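Local coordinates for protein OXA-46 oxacillinase (Pseudomonas aeruginosa, PDB 3IF6) that probably hydrolyses beta-lactam antibiotics to substituted beta-amino acids, as a class D serine beta-lactamase that confers antibiotic resistance, at residues E41-V45 with V58-A64. Sequence-based numbering, arbitrary orientation.
Sequences EGAIV and VFDQERA
Ala43 and Gly42 of the strand 42-48 meet Arg63 and Phe59, where the chain leaves the neighbouring antiparallel strand 55-58 and turns into the short helix 61-64. Both strands belong to the mixed sheet of the penicillin-binding transpeptidase fold of class D beta-lactamases; the helix packs beside strand 42-48. The contact lies away from the predicted active-site serine. Ala43 CB packs between Phe59 O and the aliphatic part of Arg63. Ala43 CB lies 3.7 Å from Phe59 O and equally near Arg63 CD. Ala64 CB is further off, 4.4 Å from Ala43 CB. Gly42 takes the arginine arm across its backbone. Arg63 CG is anti to its own N (chi1 -154°) and the chain stays extended to NE, which brings CD to 3.5 Å from Gly42 C. One face of the guanidinium lies over Gly42 CA, which is offset toward the rim of the group. Its NH2 ends in a salt bridge with Asp238 of the strand 229-238, on the other side of strand 42-48. Phe59 approaches Gly42 obliquely, with CE2 3.4 Å from Gly42 O. The ring also meets Phe35. The backbone link is slight: Phe59 N gives a weak, bent bond to Ile44 O (128° at the hydrogen). Asp60 CB stands over the centre of the Phe59 ring. Asp60 also N-caps the helix, its OD1 accepting from Arg63 N at 3.2 Å, from above the carboxylate plane.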
loop_
_atom_site.group_PDB
_atom_site.type_symbol
_atom_site.label_atom_id
_atom_site.label_comp_id
_atom_site.label_asym_id
_atom_site.label_seq_id
_atom_site.Cartn_x
_atom_site.Cartn_y
_atom_site.Cartn_z
ATOM N N GLU B 41 0.549 29.712 9.625
ATOM C CA GLU B 41 0.619 30.360 8.329
ATOM C C GLU B 41 1.070 29.319 7.300
ATOM O O GLU B 41 2.041 28.588 7.532
ATOM C CB GLU B 41 1.650 31.485 8.347
ATOM C CG GLU B 41 1.465 32.523 9.439
ATOM C CD GLU B 41 0.768 33.785 8.957
ATOM O OE1 GLU B 41 0.781 34.056 7.726
ATOM O OE2 GLU B 41 0.205 34.500 9.815
ATOM N N GLY B 42 0.360 29.249 6.182
ATOM C CA GLY B 42 0.866 28.565 5.017
ATOM C C GLY B 42 -0.114 28.396 3.875
ATOM O O GLY B 42 -0.951 29.261 3.628
ATOM N N ALA B 43 -0.003 27.263 3.181
ATOM C CA ALA B 43 -0.725 27.046 1.938
ATOM C C ALA B 43 -1.046 25.577 1.715
ATOM O O ALA B 43 -0.285 24.694 2.087
ATOM C CB ALA B 43 0.072 27.600 0.740
ATOM N N ILE B 44 -2.184 25.335 1.078
ATOM C CA ILE B 44 -2.528 24.011 0.607
ATOM C C ILE B 44 -3.013 24.077 -0.853
ATOM O O ILE B 44 -3.705 25.011 -1.229
ATOM C CB ILE B 44 -3.590 23.348 1.532
ATOM C CG1 ILE B 44 -3.713 21.832 1.236
ATOM C CG2 ILE B 44 -4.917 24.086 1.439
ATOM C CD1 ILE B 44 -4.333 21.029 2.367
ATOM N N VAL B 45 -2.594 23.107 -1.666
ATOM C CA VAL B 45 -3.260 22.790 -2.910
ATOM C C VAL B 45 -3.918 21.429 -2.748
ATOM O O VAL B 45 -3.241 20.425 -2.466
ATOM C CB VAL B 45 -2.282 22.692 -4.074
ATOM C CG1 VAL B 45 -3.027 22.333 -5.336
ATOM C CG2 VAL B 45 -1.514 23.973 -4.268
ATOM N N VAL B 58 -7.172 25.725 -3.832
ATOM C CA VAL B 58 -5.996 26.368 -3.268
ATOM C C VAL B 58 -6.295 27.323 -2.142
ATOM O O VAL B 58 -7.411 27.565 -1.783
ATOM C CB VAL B 58 -5.270 27.172 -4.281
ATOM C CG1 VAL B 58 -3.992 27.618 -3.742
ATOM C CG2 VAL B 58 -5.045 26.387 -5.464
ATOM N N PHE B 59 -5.238 27.753 -1.500
ATOM C CA PHE B 59 -5.259 28.824 -0.542
ATOM C C PHE B 59 -3.947 29.527 -0.761
ATOM O O PHE B 59 -2.944 28.885 -0.966
ATOM C CB PHE B 59 -5.360 28.269 0.845
ATOM C CG PHE B 59 -5.162 29.264 1.884
ATOM C CD1 PHE B 59 -5.658 30.510 1.749
ATOM C CD2 PHE B 59 -4.459 28.960 3.006
ATOM C CE1 PHE B 59 -5.452 31.428 2.726
ATOM C CE2 PHE B 59 -4.259 29.867 3.972
ATOM C CZ PHE B 59 -4.747 31.097 3.844
ATOM N N ASP B 60 -3.917 30.830 -0.676
ATOM C CA ASP B 60 -2.677 31.508 -0.904
ATOM C C ASP B 60 -2.003 31.171 -2.209
ATOM O O ASP B 60 -0.857 30.828 -2.257
ATOM C CB ASP B 60 -1.739 31.307 0.250
ATOM C CG ASP B 60 -0.906 32.487 0.502
ATOM O OD1 ASP B 60 -0.500 33.108 -0.465
ATOM O OD2 ASP B 60 -0.648 32.779 1.661
ATOM N N GLN B 61 -2.737 31.289 -3.280
ATOM C CA GLN B 61 -2.198 31.015 -4.592
ATOM C C GLN B 61 -0.741 31.429 -4.745
ATOM O O GLN B 61 0.022 30.787 -5.483
ATOM C CB GLN B 61 -3.055 31.713 -5.653
ATOM C CG GLN B 61 -2.619 31.407 -7.097
ATOM C CD GLN B 61 -2.569 29.905 -7.414
ATOM O OE1 GLN B 61 -3.562 29.197 -7.262
ATOM N NE2 GLN B 61 -1.414 29.430 -7.865
ATOM N N GLU B 62 -0.353 32.499 -4.053
ATOM C CA GLU B 62 0.993 33.052 -4.199
ATOM C C GLU B 62 1.988 32.124 -3.537
ATOM O O GLU B 62 3.074 31.893 -4.070
ATOM C CB GLU B 62 1.089 34.456 -3.571
ATOM C CG GLU B 62 0.245 35.559 -4.254
ATOM C CD GLU B 62 -1.272 35.296 -4.208
ATOM O OE1 GLU B 62 -1.894 35.219 -5.303
ATOM O OE2 GLU B 62 -1.832 35.160 -3.089
ATOM N N ARG B 63 1.606 31.624 -2.363
ATOM C CA ARG B 63 2.457 30.764 -1.544
ATOM C C ARG B 63 2.473 29.356 -2.126
ATOM O O ARG B 63 3.536 28.777 -2.294
ATOM C CB ARG B 63 1.979 30.731 -0.090
ATOM C CG ARG B 63 3.113 30.404 0.851
ATOM C CD ARG B 63 2.638 29.826 2.172
ATOM N NE ARG B 63 3.661 28.967 2.748
ATOM C CZ ARG B 63 4.365 29.239 3.839
ATOM N NH1 ARG B 63 4.151 30.362 4.510
ATOM N NH2 ARG B 63 5.279 28.375 4.264
ATOM N N ALA B 64 1.328 28.911 -2.591
ATOM C CA ALA B 64 1.180 27.646 -3.249
ATOM C C ALA B 64 2.098 27.615 -4.454
ATOM O O ALA B 64 2.601 26.592 -4.792
ATOM C CB ALA B 64 -0.214 27.461 -3.657
#